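Local coordinates for protein polyporopepsin (Irpex lacteus, PDB 1WKR) that is a pepsin-family aspartic endopeptidase that cleaves proteins with broad specificity and clots milk, at residues T25-L30 and G100-L105; S183-Y188 and E302-I307. All blocks are in the same frame, centred on the assembly; numbering follows the deposited sequence.

Contact 1. Residues T25-L30 and G100-L105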
loop_
_atom_site.group_PDB
_atom_site.type_symbol
_atom_site.label_atom_id
_atom_site.label_comp_id
_atom_site.label_asym_id
_atom_site.label_seq_id
_atom_site.Cartn_x
_atom_site.Cartn_y
_atom_site.Cartn_z
ATOM N N THR A 25 12.147 -7.106 -20.428
ATOM C CA THR A 25 11.152 -6.086 -20.793
ATOM C C THR A 25 10.754 -5.406 -19.480
ATOM O O THR A 25 10.569 -6.067 -18.472
ATOM C CB THR A 25 9.929 -6.765 -21.464
ATOM O OG1 THR A 25 10.379 -7.236 -22.772
ATOM C CG2 THR A 25 8.791 -5.787 -21.729
ATOM N N THR A 26 10.577 -4.087 -19.518
ATOM C CA THR A 26 10.123 -3.364 -18.352
ATOM C C THR A 26 8.636 -3.249 -18.262
ATOM O O THR A 26 7.934 -2.917 -19.242
ATOM C CB THR A 26 10.687 -1.955 -18.435
ATOM O OG1 THR A 26 12.127 -2.032 -18.339
ATOM C CG2 THR A 26 10.261 -1.117 -17.180
ATOM N N TYR A 27 8.086 -3.513 -17.060
ATOM C CA TYR A 27 6.687 -3.390 -16.769
ATOM C C TYR A 27 6.567 -2.429 -15.575
ATOM O O TYR A 27 7.411 -2.416 -14.664
ATOM C CB TYR A 27 6.081 -4.738 -16.370
ATOM C CG TYR A 27 6.226 -5.774 -17.485
ATOM C CD1 TYR A 27 7.419 -6.470 -17.635
ATOM C CD2 TYR A 27 5.194 -6.018 -18.365
ATOM C CE1 TYR A 27 7.591 -7.409 -18.638
ATOM C CE2 TYR A 27 5.348 -7.003 -19.428
ATOM C CZ TYR A 27 6.540 -7.623 -19.464
ATOM O OH TYR A 27 6.710 -8.623 -20.487
ATOM N N SER A 28 5.463 -1.660 -15.519
ATOM C CA SER A 28 5.253 -0.718 -14.391
ATOM C C SER A 28 4.256 -1.393 -13.451
ATOM O O SER A 28 3.078 -1.506 -13.776
ATOM C CB SER A 28 4.764 0.574 -14.966
ATOM O OG SER A 28 4.607 1.498 -13.893
ATOM N N LEU A 29 4.737 -1.877 -12.301
ATOM C CA LEU A 29 3.934 -2.661 -11.400
ATOM C C LEU A 29 3.574 -1.873 -10.182
ATOM O O LEU A 29 4.387 -1.145 -9.580
ATOM C CB LEU A 29 4.665 -3.933 -10.974
ATOM C CG LEU A 29 5.074 -4.890 -12.149
ATOM C CD1 LEU A 29 5.482 -6.212 -11.571
ATOM C CD2 LEU A 29 3.869 -5.159 -13.111
ATOM N N LEU A 30 2.306 -2.039 -9.745
ATOM C CA LEU A 30 1.752 -1.322 -8.597
ATOM C C LEU A 30 2.314 -1.909 -7.304
ATOM O O LEU A 30 2.245 -3.117 -7.072
ATOM C CB LEU A 30 0.236 -1.468 -8.680
ATOM C CG LEU A 30 -0.621 -0.610 -7.713
ATOM C CD1 LEU A 30 -2.007 -0.363 -8.314
ATOM C CD2 LEU A 30 -0.778 -1.301 -6.342
ATOM N N GLY A 100 -3.749 2.217 -15.688
ATOM C CA GLY A 100 -2.529 2.946 -15.325
ATOM C C GLY A 100 -1.323 2.072 -14.933
ATOM O O GLY A 100 -0.292 2.642 -14.648
ATOM N N VAL A 101 -1.519 0.714 -14.873
ATOM C CA VAL A 101 -0.421 -0.182 -14.472
ATOM C C VAL A 101 -0.447 -1.452 -15.325
ATOM O O VAL A 101 -1.401 -1.825 -15.961
ATOM C CB VAL A 101 -0.521 -0.520 -12.978
ATOM C CG1 VAL A 101 -0.525 0.770 -12.090
ATOM C CG2 VAL A 101 -1.662 -1.420 -12.624
ATOM N N ASP A 102 0.729 -2.142 -15.291
ATOM C CA ASP A 102 0.874 -3.463 -15.908
ATOM C C ASP A 102 0.420 -4.625 -15.061
ATOM O O ASP A 102 0.248 -5.713 -15.528
ATOM C CB ASP A 102 2.306 -3.698 -16.333
ATOM C CG ASP A 102 2.722 -2.912 -17.568
ATOM O OD1 ASP A 102 2.176 -3.284 -18.664
ATOM O OD2 ASP A 102 3.514 -1.994 -17.514
ATOM N N GLY A 103 0.296 -4.390 -13.724
ATOM C CA GLY A 103 0.038 -5.460 -12.795
ATOM C C GLY A 103 0.498 -4.987 -11.404
ATOM O O GLY A 103 0.548 -3.792 -11.140
ATOM N N ILE A 104 0.810 -5.983 -10.545
ATOM C CA ILE A 104 1.124 -5.728 -9.126
ATOM C C ILE A 104 2.485 -6.322 -8.784
ATOM O O ILE A 104 2.804 -7.455 -9.206
ATOM C CB ILE A 104 0.013 -6.287 -8.189
ATOM C CG1 ILE A 104 -1.228 -5.425 -8.338
ATOM C CG2 ILE A 104 0.508 -6.381 -6.741
ATOM C CD1 ILE A 104 -2.411 -5.861 -7.421
ATOM N N LEU A 105 3.223 -5.584 -7.974
ATOM C CA LEU A 105 4.390 -6.116 -7.247
ATOM C C LEU A 105 3.883 -6.538 -5.849
ATOM O O LEU A 105 3.528 -5.666 -5.050
ATOM C CB LEU A 105 5.505 -5.102 -7.144
ATOM C CG LEU A 105 6.801 -5.659 -6.504
ATOM C CD1 LEU A 105 7.515 -6.550 -7.491
ATOM C CD2 LEU A 105 7.689 -4.565 -6.029
HETATM O O HOH W 1 2.533 3.068 -14.726
#

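Contact 2. Residues S183-Y188 and E302-I307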
loop_
_atom_site.group_PDB
_atom_site.type_symbol
_atom_site.label_atom_id
_atom_site.label_comp_id
_atom_site.label_asym_id
_atom_site.label_seq_id
_atom_site.Cartn_x
_atom_site.Cartn_y
_atom_site.Cartn_z
ATOM N N SER A 183 -7.108 -12.157 13.598
ATOM C CA SER A 183 -7.441 -12.497 12.261
ATOM C C SER A 183 -8.695 -11.759 11.751
ATOM O O SER A 183 -9.609 -11.522 12.611
ATOM C CB SER A 183 -7.659 -14.062 12.161
ATOM O OG SER A 183 -7.860 -14.475 10.734
ATOM N N PRO A 184 -8.855 -11.401 10.518
ATOM C CA PRO A 184 -7.909 -11.727 9.408
ATOM C C PRO A 184 -6.804 -10.695 9.189
ATOM O O PRO A 184 -5.981 -10.934 8.272
ATOM C CB PRO A 184 -8.831 -11.796 8.190
ATOM C CG PRO A 184 -9.940 -10.801 8.496
ATOM C CD PRO A 184 -10.109 -10.832 9.995
ATOM N N ALA A 185 -6.730 -9.597 9.954
ATOM C CA ALA A 185 -5.619 -8.643 9.754
ATOM C C ALA A 185 -4.276 -9.298 9.850
ATOM O O ALA A 185 -3.332 -8.897 9.158
ATOM C CB ALA A 185 -5.700 -7.551 10.825
ATOM N N SER A 186 -4.137 -10.370 10.657
ATOM C CA SER A 186 -2.884 -11.083 10.837
ATOM C C SER A 186 -2.337 -11.714 9.563
ATOM O O SER A 186 -1.115 -12.035 9.554
ATOM C CB SER A 186 -3.061 -12.153 11.913
ATOM O OG SER A 186 -4.052 -13.104 11.441
ATOM N N ALA A 187 -3.139 -11.904 8.546
ATOM C CA ALA A 187 -2.654 -12.499 7.280
ATOM C C ALA A 187 -1.914 -11.479 6.458
ATOM O O ALA A 187 -1.208 -11.819 5.505
ATOM C CB ALA A 187 -3.860 -13.049 6.514
ATOM N N TYR A 188 -2.150 -10.163 6.699
ATOM C CA TYR A 188 -1.559 -9.036 5.958
ATOM C C TYR A 188 -0.473 -8.456 6.784
ATOM O O TYR A 188 0.005 -9.042 7.782
ATOM C CB TYR A 188 -2.711 -8.032 5.663
ATOM C CG TYR A 188 -3.895 -8.557 4.924
ATOM C CD1 TYR A 188 -4.911 -9.301 5.657
ATOM C CD2 TYR A 188 -4.064 -8.416 3.567
ATOM C CE1 TYR A 188 -5.983 -9.839 4.963
ATOM C CE2 TYR A 188 -5.145 -9.005 2.895
ATOM C CZ TYR A 188 -6.092 -9.670 3.628
ATOM O OH TYR A 188 -7.174 -10.273 2.975
ATOM N N GLU A 302 -14.544 -6.748 13.370
ATOM C CA GLU A 302 -14.396 -7.849 12.430
ATOM C C GLU A 302 -12.970 -8.322 12.317
ATOM O O GLU A 302 -12.682 -9.198 11.441
ATOM C CB GLU A 302 -14.900 -7.437 11.042
ATOM C CG GLU A 302 -16.394 -7.170 11.080
ATOM C CD GLU A 302 -16.981 -7.075 9.561
ATOM O OE1 GLU A 302 -16.204 -7.054 8.675
ATOM O OE2 GLU A 302 -18.213 -7.096 9.546
ATOM N N GLY A 303 -12.058 -7.887 13.134
ATOM C CA GLY A 303 -10.665 -8.325 13.064
ATOM C C GLY A 303 -9.875 -7.685 11.924
ATOM O O GLY A 303 -8.735 -8.116 11.692
ATOM N N LEU A 304 -10.426 -6.704 11.209
ATOM C CA LEU A 304 -9.706 -5.943 10.157
ATOM C C LEU A 304 -10.588 -4.713 10.005
ATOM O O LEU A 304 -11.596 -4.737 9.240
ATOM C CB LEU A 304 -9.558 -6.799 8.899
ATOM C CG LEU A 304 -8.474 -6.276 7.978
ATOM C CD1 LEU A 304 -8.127 -7.327 6.888
ATOM C CD2 LEU A 304 -8.780 -4.963 7.344
ATOM N N ASP A 305 -10.222 -3.647 10.691
ATOM C CA ASP A 305 -11.156 -2.530 10.941
ATOM C C ASP A 305 -10.615 -1.200 10.448
ATOM O O ASP A 305 -11.226 -0.139 10.692
ATOM C CB ASP A 305 -11.438 -2.457 12.439
ATOM C CG ASP A 305 -12.170 -3.649 13.021
ATOM O OD1 ASP A 305 -12.711 -4.499 12.256
ATOM O OD2 ASP A 305 -12.252 -3.730 14.269
ATOM N N PHE A 306 -9.461 -1.239 9.799
ATOM C CA PHE A 306 -8.887 -0.046 9.169
ATOM C C PHE A 306 -7.866 -0.478 8.111
ATOM O O PHE A 306 -7.336 -1.608 8.218
ATOM C CB PHE A 306 -8.216 0.920 10.233
ATOM C CG PHE A 306 -7.040 0.285 10.934
ATOM C CD1 PHE A 306 -5.779 0.240 10.367
ATOM C CD2 PHE A 306 -7.205 -0.293 12.198
ATOM C CE1 PHE A 306 -4.709 -0.333 10.996
ATOM C CE2 PHE A 306 -6.128 -0.862 12.852
ATOM C CZ PHE A 306 -4.899 -0.887 12.265
ATOM N N ILE A 307 -7.612 0.430 7.211
ATOM C CA ILE A 307 -6.482 0.276 6.244
ATOM C C ILE A 307 -5.737 1.609 6.283
ATOM O O ILE A 307 -6.275 2.642 5.829
ATOM C CB ILE A 307 -6.927 -0.089 4.829
ATOM C CG1 ILE A 307 -7.727 -1.387 4.824
ATOM C CG2 ILE A 307 -5.697 -0.216 3.953
ATOM C CD1 ILE A 307 -8.281 -1.824 3.487
#

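Contact 1. Residues T25-L30 and G100-L105
The backbone N-H of Ser-28 meets Asp-102 OD2 in an almost straight bond, with Ser-28 N 2.8 Å from OD2 and an angle of 175° at the hydrogen. It comes from the anti side of the carboxylate, somewhat out of its plane. Asp-102 N in turn donates to Ser-28 O over 2.9 Å, so one residue grips both backbone polar groups of Ser-28 just where 100-105 joins strand 25-32 in the psi motif of the pepsin N-terminal lobe. With CG beside its own backbone N (chi1 -74°), the carboxylate turns back to Ser-28. It lies at the edge of the Tyr-27 ring, the two planes 84° apart, while OD1 takes the backbone N-H of Lys-44. Replacing the carboxylate by an alanine would probably leave the N-H groups of Ser-28 and Lys-44 without their acceptor and open a gap beside the Tyr-27 ring. Further on, Leu-30 and Ile-104 pair as parallel strands: Leu-30 N reaches Gly-103 O and Leu-105 N reaches Leu-30 O, each over 2.8 Å. Leu-30 CB rests against Val-101 CG1 and Ile-104 CG1, on the face near catalytic Asp-32. Leu-29 lies on the other face, its CB 4.1 Å from Leu-105 CB. The buried N of Gly-103 has no hydrogen-bond partner, and Leu-29 CD2 lies 3.7 Å from it.

Contact 2. Residues S183-Y188 and E302-I307
Ala-185 and Gly-303 form the hydrogen bond that ties the loop before strand 190-197 to the turn leading into strand 306-308: Ala-185 N donates to Gly-303 O over 3.0 Å, bent to 151° at the hydrogen, with the donor off the carbonyl plane. A second backbone approach is of the CH...O kind, with Gly-303 CA 3.4 Å from Ser-183 O. A CB on Gly-303 would clash with that same oxygen, and the positive phi (76°) also suits a residue without one. Pro-184, which follows a cis peptide bond, has no N-H to offer; its CD instead packs against the carbonyl oxygens of Glu-302 and Gly-303.

The apolar part centres on Leu-304. Its CB points toward 183-188, and a chi1 of -161°, with CG on the far side from the backbone N, carries the branch on to Tyr-188. CB meets Pro-184 CG at 4.0 Å, CG lies 4.2 Å from Ala-185 CB, and CD1 comes within 3.8 Å of Tyr-188 CE1. Leucine and tyrosine side chains cross there at about a right angle. Ala-185 and Leu-304 also lean on strand 207-211, through Ala-208 and Ile-210.

Side-chain polar bonds hold the turn in shape. Asp-305 OD1 accepts Glu-302 N at 3.1 Å through its syn lone pair and, more weakly, Leu-304 N, while OD2 takes Gly-301 N and a bond with Thr-207 OG1. In the facing loop, a short 3-10 turn at 185-187 leads into Tyr-188, whose OH hydrogen-bonds the backbone of the bound peptide inhibitor. Leu-304 also packs on a modified side chain of that peptide, so the contact forms part of the wall of the substrate cleft, where 302-307 runs into the psi motif of the C-terminal lobe that carries catalytic Asp-212.

How the contacts relate
The two contacts lie on opposite sides of the chain's centre, about 26 Å apart between centres, and belong to the two lobes of the bilobal pepsin fold. Contact 1 is buried and joins two neighbouring strands of the first psi motif, so backbone pairing and a buried carboxylate do most of its work. Contact 2 is partly exposed, smaller in buried area, and joins a loop to the turn that enters the second psi motif; a single hydrogen bond crosses it, and a leucine supplies most of the apolar contact. Neither shares a strand with the other, yet residues of both pack on the bound inhibitor, Leu-30 from contact 1 and several, Ile-307 among them, from contact 2.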